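Local structure of agmatinase (Deinococcus radiodurans, 1WOH) at residues P126-F131 and L137-L142; G180-R185 and F233-I238; G198-P203 and L215-R220. The protein probably hydrolyses agmatine to putrescine and urea, using two manganese ions per subunit. All coordinates share one frame; numbering follows the deposited sequence.

Contact 1: P126-F131 and L137-L142; sequences PLLRAF and LHVVQL
Leu-128 packs on Leu-137 and Val-139, and Phe-131 on Leu-137, where the helix of a beta-alpha-beta crossover (strand 114-118, helix 124-128, strand 137-142) rests on the parallel sheet of the arginase alpha/beta fold. The tight part is Leu-137: with CG anti to the backbone N (chi1 174°), its CD2 methyl lies 4.0 Å from Leu-128 CD2 and equally far, 4.0 Å, from Phe-131 CB. One branch of a leucine thus fills the space beside two residues of segment 126-131. Packing is looser further along the strand, where Leu-128 CD2 stands 4.3 Å from Val-139 CG2; the beta-branched valine suits an extended backbone, and its short side chain brings only a methyl, CG2, toward Leu-128. No hydrogen bond crosses, so apolar packing alone joins the two segments. Phe-131 touches only through its CB, while its ring meets Tyr-225 edge-to-face and Arg-108 in a cation-pi contact. The partly exposed Arg-129 takes no part in this packing; its guanidinium forms a salt bridge with Asp-98. The turn that brings Phe-131 round to Leu-137 is held by Phe-131 N donating to Leu-128 O at 2.8 Å.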
loop_
_atom_site.group_PDB
_atom_site.type_symbol
_atom_site.label_atom_id
_atom_site.label_comp_id
_atom_site.label_asym_id
_atom_site.label_seq_id
_atom_site.Cartn_x
_atom_site.Cartn_y
_atom_site.Cartn_z
ATOM N N PRO A 126 -5.541 -32.825 -5.434
ATOM C CA PRO A 126 -4.650 -33.768 -4.752
ATOM C C PRO A 126 -5.017 -34.020 -3.292
ATOM O O PRO A 126 -4.758 -35.098 -2.756
ATOM C CB PRO A 126 -3.264 -33.141 -4.931
ATOM C CG PRO A 126 -3.551 -31.680 -5.097
ATOM C CD PRO A 126 -4.785 -31.678 -5.971
ATOM N N LEU A 127 -5.624 -33.025 -2.649
ATOM C CA LEU A 127 -6.061 -33.168 -1.263
ATOM C C LEU A 127 -7.137 -34.256 -1.218
ATOM O O LEU A 127 -7.076 -35.186 -0.407
ATOM C CB LEU A 127 -6.658 -31.846 -0.766
ATOM C CG LEU A 127 -5.958 -30.972 0.275
ATOM C CD1 LEU A 127 -4.485 -31.275 0.362
ATOM C CD2 LEU A 127 -6.215 -29.506 -0.076
ATOM N N LEU A 128 -8.125 -34.137 -2.098
ATOM C CA LEU A 128 -9.216 -35.103 -2.135
ATOM C C LEU A 128 -8.767 -36.525 -2.443
ATOM O O LEU A 128 -9.385 -37.478 -1.971
ATOM C CB LEU A 128 -10.290 -34.654 -3.131
ATOM C CG LEU A 128 -11.211 -33.559 -2.580
ATOM C CD1 LEU A 128 -12.065 -32.952 -3.688
ATOM C CD2 LEU A 128 -12.098 -34.176 -1.486
ATOM N N ARG A 129 -7.689 -36.681 -3.210
ATOM C CA ARG A 129 -7.220 -38.027 -3.526
ATOM C C ARG A 129 -6.883 -38.804 -2.257
ATOM O O ARG A 129 -6.846 -40.037 -2.266
ATOM C CB ARG A 129 -5.988 -37.986 -4.437
ATOM C CG ARG A 129 -6.258 -37.464 -5.839
ATOM C CD ARG A 129 -5.124 -37.820 -6.811
ATOM N NE ARG A 129 -3.828 -37.289 -6.400
ATOM C CZ ARG A 129 -2.742 -37.301 -7.169
ATOM N NH1 ARG A 129 -2.798 -37.819 -8.392
ATOM N NH2 ARG A 129 -1.600 -36.799 -6.723
ATOM N N ALA A 130 -6.646 -38.088 -1.163
ATOM C CA ALA A 130 -6.310 -38.736 0.096
ATOM C C ALA A 130 -7.534 -39.301 0.815
ATOM O O ALA A 130 -7.403 -39.914 1.875
ATOM C CB ALA A 130 -5.583 -37.759 1.005
ATOM N N PHE A 131 -8.715 -39.097 0.240
ATOM C CA PHE A 131 -9.959 -39.580 0.839
ATOM C C PHE A 131 -10.605 -40.666 -0.022
ATOM O O PHE A 131 -11.824 -40.823 -0.040
ATOM C CB PHE A 131 -10.945 -38.418 1.019
ATOM C CG PHE A 131 -10.462 -37.355 1.968
ATOM C CD1 PHE A 131 -9.413 -36.505 1.615
ATOM C CD2 PHE A 131 -11.048 -37.212 3.223
ATOM C CE1 PHE A 131 -8.955 -35.525 2.502
ATOM C CE2 PHE A 131 -10.602 -36.237 4.119
ATOM C CZ PHE A 131 -9.554 -35.392 3.761
ATOM N N LEU A 137 -18.391 -40.303 -0.555
ATOM C CA LEU A 137 -17.883 -38.996 -0.175
ATOM C C LEU A 137 -18.674 -37.875 -0.846
ATOM O O LEU A 137 -18.908 -37.889 -2.064
ATOM C CB LEU A 137 -16.404 -38.882 -0.551
ATOM C CG LEU A 137 -15.753 -37.510 -0.341
ATOM C CD1 LEU A 137 -15.745 -37.187 1.141
ATOM C CD2 LEU A 137 -14.321 -37.510 -0.904
ATOM N N HIS A 138 -19.090 -36.906 -0.031
ATOM C CA HIS A 138 -19.835 -35.745 -0.497
ATOM C C HIS A 138 -18.974 -34.516 -0.251
ATOM O O HIS A 138 -18.240 -34.460 0.731
ATOM C CB HIS A 138 -21.137 -35.562 0.289
ATOM C CG HIS A 138 -22.226 -36.512 -0.095
ATOM N ND1 HIS A 138 -23.472 -36.085 -0.499
ATOM C CD2 HIS A 138 -22.262 -37.864 -0.119
ATOM C CE1 HIS A 138 -24.231 -37.136 -0.757
ATOM N NE2 HIS A 138 -23.521 -38.227 -0.536
ATOM N N VAL A 139 -19.047 -33.545 -1.151
ATOM C CA VAL A 139 -18.302 -32.307 -0.959
ATOM C C VAL A 139 -19.281 -31.154 -0.899
ATOM O O VAL A 139 -20.189 -31.055 -1.729
ATOM C CB VAL A 139 -17.306 -32.010 -2.112
ATOM C CG1 VAL A 139 -16.735 -30.581 -1.957
ATOM C CG2 VAL A 139 -16.174 -33.015 -2.094
ATOM N N VAL A 140 -19.122 -30.308 0.118
ATOM C CA VAL A 140 -19.944 -29.112 0.260
ATOM C C VAL A 140 -18.946 -28.015 -0.086
ATOM O O VAL A 140 -17.975 -27.792 0.631
ATOM C CB VAL A 140 -20.476 -28.927 1.699
ATOM C CG1 VAL A 140 -21.083 -27.535 1.846
ATOM C CG2 VAL A 140 -21.547 -29.979 1.991
ATOM N N GLN A 141 -19.200 -27.353 -1.204
ATOM C CA GLN A 141 -18.311 -26.329 -1.732
ATOM C C GLN A 141 -18.875 -24.909 -1.710
ATOM O O GLN A 141 -19.928 -24.650 -2.299
ATOM C CB GLN A 141 -17.957 -26.743 -3.176
ATOM C CG GLN A 141 -17.362 -25.675 -4.067
ATOM C CD GLN A 141 -17.353 -26.085 -5.541
ATOM O OE1 GLN A 141 -17.936 -27.108 -5.923
ATOM N NE2 GLN A 141 -16.705 -25.277 -6.376
ATOM N N LEU A 142 -18.186 -23.998 -1.019
ATOM C CA LEU A 142 -18.599 -22.590 -0.989
ATOM C C LEU A 142 -17.706 -21.982 -2.062
ATOM O O LEU A 142 -16.487 -22.123 -2.003
ATOM C CB LEU A 142 -18.309 -21.945 0.366
ATOM C CG LEU A 142 -19.112 -22.447 1.572
ATOM C CD1 LEU A 142 -18.840 -21.537 2.749
ATOM C CD2 LEU A 142 -20.596 -22.443 1.263
#

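Contact 2: G180-R185 and F233-I238; sequences GLRGLR and FDPAVI
Arg-182 reaches across to the backbone of Phe-233, its NH2 making a weak hydrogen bond of 3.3 Å to Phe-233 O. The N-H is poorly aimed (123°), although the carbonyl oxygen lies at the edge of the guanidinium, near its plane. Beside it, Pro-235 CD packs obliquely at 4.2 Å from Arg-182 NH2. The other terminal nitrogen turns back on its own segment: Arg-182 NH1 donates to Gly-180 O at 2.9 Å, in the plane of that carbonyl. Gly-180 itself has a positive phi at which a CB would run into the preceding carbonyl, so glycine suits this turn of the chain. Placing CG between the backbone N and the carbonyl carbon (chi1 59°) and extending the chain from there to NE carries the guanidinium over to the loop. Further carbonyls complete its shell, Gly-232 O on NH1 and Glu-245 O on NH2, with a weak bond from NH2 to Asp-231 O. Replacing this arginine by an alanine would probably leave the oxygens of Gly-180, Gly-232 and Glu-245 without these donors and let the loop shift against the end of strand 173-181.

Outside this shell, Asp-234 shapes the loop. Its OD1 accepts from Ala-236 N at 2.9 Å with a nearly straight bond (164°), an Asx turn that aspartate suits because its carboxylate can reach the amide two residues on; OD2 takes Gly-248 N.

Asp-231, seen to bind the second manganese in this protein though no metal is bound to this chain here, has its side chain about 6 Å from that of Arg-182. Binding several backbone oxygens at once, the guanidinium ties the loop after strand 223-229, which carries metal ligands, to the end of strand 173-181, two strands over in the sheet, through main-chain dipoles rather than through a carboxylate.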
loop_
_atom_site.group_PDB
_atom_site.type_symbol
_atom_site.label_atom_id
_atom_site.label_comp_id
_atom_site.label_asym_id
_atom_site.label_seq_id
_atom_site.Cartn_x
_atom_site.Cartn_y
_atom_site.Cartn_z
ATOM N N GLY A 180 -23.149 -20.458 -3.754
ATOM C CA GLY A 180 -22.568 -19.135 -3.895
ATOM C C GLY A 180 -22.232 -18.720 -5.315
ATOM O O GLY A 180 -21.764 -17.604 -5.541
ATOM N N LEU A 181 -22.494 -19.604 -6.275
ATOM C CA LEU A 181 -22.183 -19.327 -7.675
ATOM C C LEU A 181 -22.803 -18.043 -8.213
ATOM O O LEU A 181 -23.978 -17.747 -7.969
ATOM C CB LEU A 181 -22.619 -20.503 -8.558
ATOM C CG LEU A 181 -22.014 -21.881 -8.275
ATOM C CD1 LEU A 181 -22.529 -22.877 -9.302
ATOM C CD2 LEU A 181 -20.492 -21.811 -8.335
ATOM N N ARG A 182 -22.001 -17.295 -8.966
ATOM C CA ARG A 182 -22.435 -16.037 -9.563
ATOM C C ARG A 182 -21.376 -15.578 -10.561
ATOM O O ARG A 182 -20.252 -16.087 -10.565
ATOM C CB ARG A 182 -22.616 -14.982 -8.469
ATOM C CG ARG A 182 -21.354 -14.706 -7.667
ATOM C CD ARG A 182 -21.677 -13.894 -6.414
ATOM N NE ARG A 182 -20.478 -13.442 -5.718
ATOM C CZ ARG A 182 -19.811 -14.146 -4.807
ATOM N NH1 ARG A 182 -20.214 -15.361 -4.456
ATOM N NH2 ARG A 182 -18.736 -13.618 -4.238
ATOM N N GLY A 183 -21.736 -14.622 -11.410
ATOM C CA GLY A 183 -20.791 -14.123 -12.391
ATOM C C GLY A 183 -21.370 -14.142 -13.792
ATOM O O GLY A 183 -22.328 -14.861 -14.058
ATOM N N LEU A 184 -20.794 -13.356 -14.693
ATOM C CA LEU A 184 -21.299 -13.300 -16.058
ATOM C C LEU A 184 -20.927 -14.521 -16.883
ATOM O O LEU A 184 -21.630 -14.866 -17.834
ATOM C CB LEU A 184 -20.774 -12.054 -16.775
ATOM C CG LEU A 184 -21.139 -10.690 -16.185
ATOM C CD1 LEU A 184 -20.552 -9.602 -17.065
ATOM C CD2 LEU A 184 -22.653 -10.544 -16.093
ATOM N N ARG A 185 -19.829 -15.180 -16.531
ATOM C CA ARG A 185 -19.402 -16.322 -17.323
ATOM C C ARG A 185 -19.310 -17.659 -16.604
ATOM O O ARG A 185 -18.772 -17.766 -15.501
ATOM C CB ARG A 185 -18.056 -16.019 -17.982
ATOM C CG ARG A 185 -17.740 -16.918 -19.162
ATOM C CD ARG A 185 -16.262 -16.862 -19.516
ATOM N NE ARG A 185 -15.752 -15.495 -19.553
ATOM C CZ ARG A 185 -16.114 -14.572 -20.438
ATOM N NH1 ARG A 185 -17.000 -14.859 -21.384
ATOM N NH2 ARG A 185 -15.591 -13.354 -20.372
ATOM N N PHE A 233 -17.308 -15.591 -0.680
ATOM C CA PHE A 233 -17.745 -14.468 0.142
ATOM C C PHE A 233 -17.736 -13.175 -0.639
ATOM O O PHE A 233 -16.953 -13.004 -1.562
ATOM C CB PHE A 233 -16.849 -14.315 1.372
ATOM C CG PHE A 233 -16.990 -15.441 2.343
ATOM C CD1 PHE A 233 -16.132 -16.533 2.297
ATOM C CD2 PHE A 233 -18.041 -15.447 3.251
ATOM C CE1 PHE A 233 -16.329 -17.620 3.140
ATOM C CE2 PHE A 233 -18.245 -16.531 4.099
ATOM C CZ PHE A 233 -17.389 -17.619 4.041
ATOM N N ASP A 234 -18.613 -12.256 -0.257
ATOM C CA ASP A 234 -18.676 -10.970 -0.927
ATOM C C ASP A 234 -17.297 -10.310 -0.833
ATOM O O ASP A 234 -16.652 -10.350 0.215
ATOM C CB ASP A 234 -19.731 -10.085 -0.255
ATOM C CG ASP A 234 -20.092 -8.875 -1.095
ATOM O OD1 ASP A 234 -19.280 -7.934 -1.167
ATOM O OD2 ASP A 234 -21.184 -8.878 -1.694
ATOM N N PRO A 235 -16.829 -9.702 -1.935
ATOM C CA PRO A 235 -15.524 -9.026 -1.999
ATOM C C PRO A 235 -15.393 -7.842 -1.036
ATOM O O PRO A 235 -14.279 -7.430 -0.694
ATOM C CB PRO A 235 -15.432 -8.579 -3.461
ATOM C CG PRO A 235 -16.311 -9.509 -4.180
ATOM C CD PRO A 235 -17.481 -9.712 -3.253
ATOM N N ALA A 236 -16.521 -7.278 -0.608
ATOM C CA ALA A 236 -16.468 -6.162 0.328
ATOM C C ALA A 236 -16.003 -6.720 1.667
ATOM O O ALA A 236 -15.309 -6.051 2.423
ATOM C CB ALA A 236 -17.847 -5.513 0.472
ATOM N N VAL A 237 -16.378 -7.967 1.936
ATOM C CA VAL A 237 -16.006 -8.627 3.183
ATOM C C VAL A 237 -14.606 -9.232 3.098
ATOM O O VAL A 237 -13.759 -8.973 3.952
ATOM C CB VAL A 237 -17.017 -9.732 3.531
ATOM C CG1 VAL A 237 -16.628 -10.413 4.833
ATOM C CG2 VAL A 237 -18.418 -9.123 3.635
ATOM N N ILE A 238 -14.376 -10.039 2.062
ATOM C CA ILE A 238 -13.088 -10.693 1.836
ATOM C C ILE A 238 -12.535 -10.274 0.462
ATOM O O ILE A 238 -12.687 -10.998 -0.521
ATOM C CB ILE A 238 -13.251 -12.232 1.838
ATOM C CG1 ILE A 238 -14.000 -12.679 3.098
ATOM C CG2 ILE A 238 -11.881 -12.900 1.746
ATOM C CD1 ILE A 238 -13.275 -12.355 4.413
#

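Contact 3: G198-P203 and L215-R220; sequences GHTIIP and LAQLPR
Gln-217 OE1 and Ile-201 O share one water, which donates a hydrogen bond of 3.0 Å to Gln-217 OE1 and another of 3.0 Å to Ile-201 O. This bridge is the polar link between segment 215-220 and strand 200-203, for no direct hydrogen bond joins them. The same amide oxygen also lies against apolar groups: Thr-200 CG2 is 3.9 Å from Gln-217 OE1, and Ile-202 CG1 is 4.0 Å from it.

Glutamine suits the place because its chain is long enough to cross from the turn and carries both methylene and amide. Extended beyond CG (chi2 -177°), it meets the side chain of Ile-202 coming from the opposite direction, so that Ile-202 CD1 rests 4.0 Å from Gln-217 CB. The exposed glutamine thereby covers part of a buried isoleucine, while its NE2 makes a weak bond back to Gly-213 O. Thr-200 offers its methyl to the glutamine and keeps OG1 for His-175 NE2, a division of labour that suits threonine at the margin of the sheet.

The glutamine is presented by a type I turn, with Leu-218 N bonded to Leu-215 O at 3.2 Å. Gly-198, with positive phi, ends the preceding helix in a Schellman motif before the strand starts.

Strand 200-203 is one of the two outermost strands of the parallel sheet within this chain and bonds to strand 173-181. Leu-215 and Leu-218 turn to helix 251-264, Ile-201 packs on helix 188-196 and on Leu-69 of a neighbouring subunit, and Pro-203 is the N-cap residue of helix 204-209.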
loop_
_atom_site.group_PDB
_atom_site.type_symbol
_atom_site.label_atom_id
_atom_site.label_comp_id
_atom_site.label_asym_id
_atom_site.label_seq_id
_atom_site.Cartn_x
_atom_site.Cartn_y
_atom_site.Cartn_z
ATOM N N GLY A 198 -25.689 -35.316 -11.284
ATOM C CA GLY A 198 -26.524 -35.200 -10.102
ATOM C C GLY A 198 -26.033 -34.178 -9.090
ATOM O O GLY A 198 -26.626 -34.034 -8.018
ATOM N N HIS A 199 -24.954 -33.467 -9.411
ATOM C CA HIS A 199 -24.434 -32.466 -8.479
ATOM C C HIS A 199 -25.486 -31.385 -8.244
ATOM O O HIS A 199 -26.346 -31.134 -9.091
ATOM C CB HIS A 199 -23.149 -31.835 -9.022
ATOM C CG HIS A 199 -21.965 -32.754 -9.015
ATOM N ND1 HIS A 199 -22.065 -34.106 -8.767
ATOM C CD2 HIS A 199 -20.652 -32.512 -9.242
ATOM C CE1 HIS A 199 -20.865 -34.656 -8.840
ATOM N NE2 HIS A 199 -19.989 -33.709 -9.127
ATOM N N THR A 200 -25.414 -30.745 -7.082
ATOM C CA THR A 200 -26.363 -29.697 -6.727
ATOM C C THR A 200 -25.709 -28.330 -6.857
ATOM O O THR A 200 -24.683 -28.056 -6.237
ATOM C CB THR A 200 -26.871 -29.893 -5.288
ATOM O OG1 THR A 200 -27.449 -31.200 -5.171
ATOM C CG2 THR A 200 -27.929 -28.848 -4.939
ATOM N N ILE A 201 -26.316 -27.482 -7.675
ATOM C CA ILE A 201 -25.806 -26.147 -7.929
ATOM C C ILE A 201 -26.734 -25.122 -7.295
ATOM O O ILE A 201 -27.898 -25.012 -7.676
ATOM C CB ILE A 201 -25.708 -25.901 -9.454
ATOM C CG1 ILE A 201 -24.667 -26.851 -10.053
ATOM C CG2 ILE A 201 -25.370 -24.448 -9.740
ATOM C CD1 ILE A 201 -24.428 -26.650 -11.543
ATOM N N ILE A 202 -26.220 -24.380 -6.322
ATOM C CA ILE A 202 -27.027 -23.373 -5.642
ATOM C C ILE A 202 -26.457 -21.972 -5.856
ATOM O O ILE A 202 -25.517 -21.561 -5.177
ATOM C CB ILE A 202 -27.113 -23.669 -4.121
ATOM C CG1 ILE A 202 -27.627 -25.098 -3.898
ATOM C CG2 ILE A 202 -28.056 -22.676 -3.450
ATOM C CD1 ILE A 202 -27.649 -25.541 -2.429
ATOM N N PRO A 203 -27.017 -21.223 -6.817
ATOM C CA PRO A 203 -26.565 -19.860 -7.124
ATOM C C PRO A 203 -26.708 -18.959 -5.900
ATOM O O PRO A 203 -27.551 -19.209 -5.041
ATOM C CB PRO A 203 -27.499 -19.431 -8.252
ATOM C CG PRO A 203 -27.910 -20.734 -8.882
ATOM C CD PRO A 203 -28.133 -21.615 -7.694
ATOM N N LEU A 215 -30.429 -24.315 3.010
ATOM C CA LEU A 215 -29.962 -25.230 4.048
ATOM C C LEU A 215 -30.688 -26.568 3.917
ATOM O O LEU A 215 -30.131 -27.616 4.238
ATOM C CB LEU A 215 -30.207 -24.644 5.448
ATOM C CG LEU A 215 -29.614 -23.264 5.750
ATOM C CD1 LEU A 215 -29.891 -22.900 7.205
ATOM C CD2 LEU A 215 -28.116 -23.270 5.484
ATOM N N ALA A 216 -31.925 -26.528 3.432
ATOM C CA ALA A 216 -32.713 -27.748 3.261
ATOM C C ALA A 216 -32.180 -28.618 2.126
ATOM O O ALA A 216 -32.522 -29.799 2.028
ATOM C CB ALA A 216 -34.173 -27.396 3.007
ATOM N N GLN A 217 -31.343 -28.039 1.269
ATOM C CA GLN A 217 -30.773 -28.783 0.154
ATOM C C GLN A 217 -29.436 -29.428 0.511
ATOM O O GLN A 217 -28.924 -30.251 -0.243
ATOM C CB GLN A 217 -30.573 -27.874 -1.058
ATOM C CG GLN A 217 -31.841 -27.229 -1.586
ATOM C CD GLN A 217 -31.579 -26.405 -2.831
ATOM O OE1 GLN A 217 -31.158 -26.934 -3.860
ATOM N NE2 GLN A 217 -31.823 -25.104 -2.744
ATOM N N LEU A 218 -28.868 -29.056 1.655
ATOM C CA LEU A 218 -27.589 -29.619 2.076
ATOM C C LEU A 218 -27.701 -31.102 2.427
ATOM O O LEU A 218 -28.775 -31.587 2.782
ATOM C CB LEU A 218 -27.036 -28.841 3.272
ATOM C CG LEU A 218 -26.740 -27.362 3.012
ATOM C CD1 LEU A 218 -26.281 -26.715 4.307
ATOM C CD2 LEU A 218 -25.672 -27.222 1.939
ATOM N N PRO A 219 -26.589 -31.845 2.324
ATOM C CA PRO A 219 -26.569 -33.279 2.628
ATOM C C PRO A 219 -26.888 -33.613 4.086
ATOM O O PRO A 219 -26.731 -32.777 4.976
ATOM C CB PRO A 219 -25.154 -33.695 2.229
ATOM C CG PRO A 219 -24.355 -32.446 2.457
ATOM C CD PRO A 219 -25.256 -31.381 1.898
ATOM N N ARG A 220 -27.342 -34.840 4.317
ATOM C CA ARG A 220 -27.677 -35.290 5.662
ATOM C C ARG A 220 -27.206 -36.720 5.901
ATOM O O ARG A 220 -27.452 -37.605 5.082
ATOM C CB ARG A 220 -29.188 -35.195 5.882
ATOM C CG ARG A 220 -29.714 -33.778 5.835
ATOM C CD ARG A 220 -31.220 -33.725 6.015
ATOM N NE ARG A 220 -31.698 -32.350 6.144
ATOM C CZ ARG A 220 -31.564 -31.414 5.207
ATOM N NH1 ARG A 220 -30.965 -31.698 4.061
ATOM N NH2 ARG A 220 -32.029 -30.190 5.420
HETATM O O HOH W 1 -30.563 -26.016 -6.668
#

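All three contacts reach one parallel sheet, in which strands 137-142, 173-181 and 200-203 lie side by side. Contact 1 closes before the others open, while contact 3 is nested inside the loop closed by contact 2. The centres of contacts 1 and 2 lie about 22 Å apart, those of contacts 1 and 3 about 15 Å, and those of contacts 2 and 3 about 18 Å. Contacts 1 and 3 touch where Pro-219 packs on His-138 and Val-140; contacts 2 and 3 meet through a probable hydrogen bond from Gly-180 N to Ile-202 O. Contacts 1 and 2 both come near manganese ligands, whereas contact 3 lies farther off; contacts 2 and 3 border a neighbouring subunit.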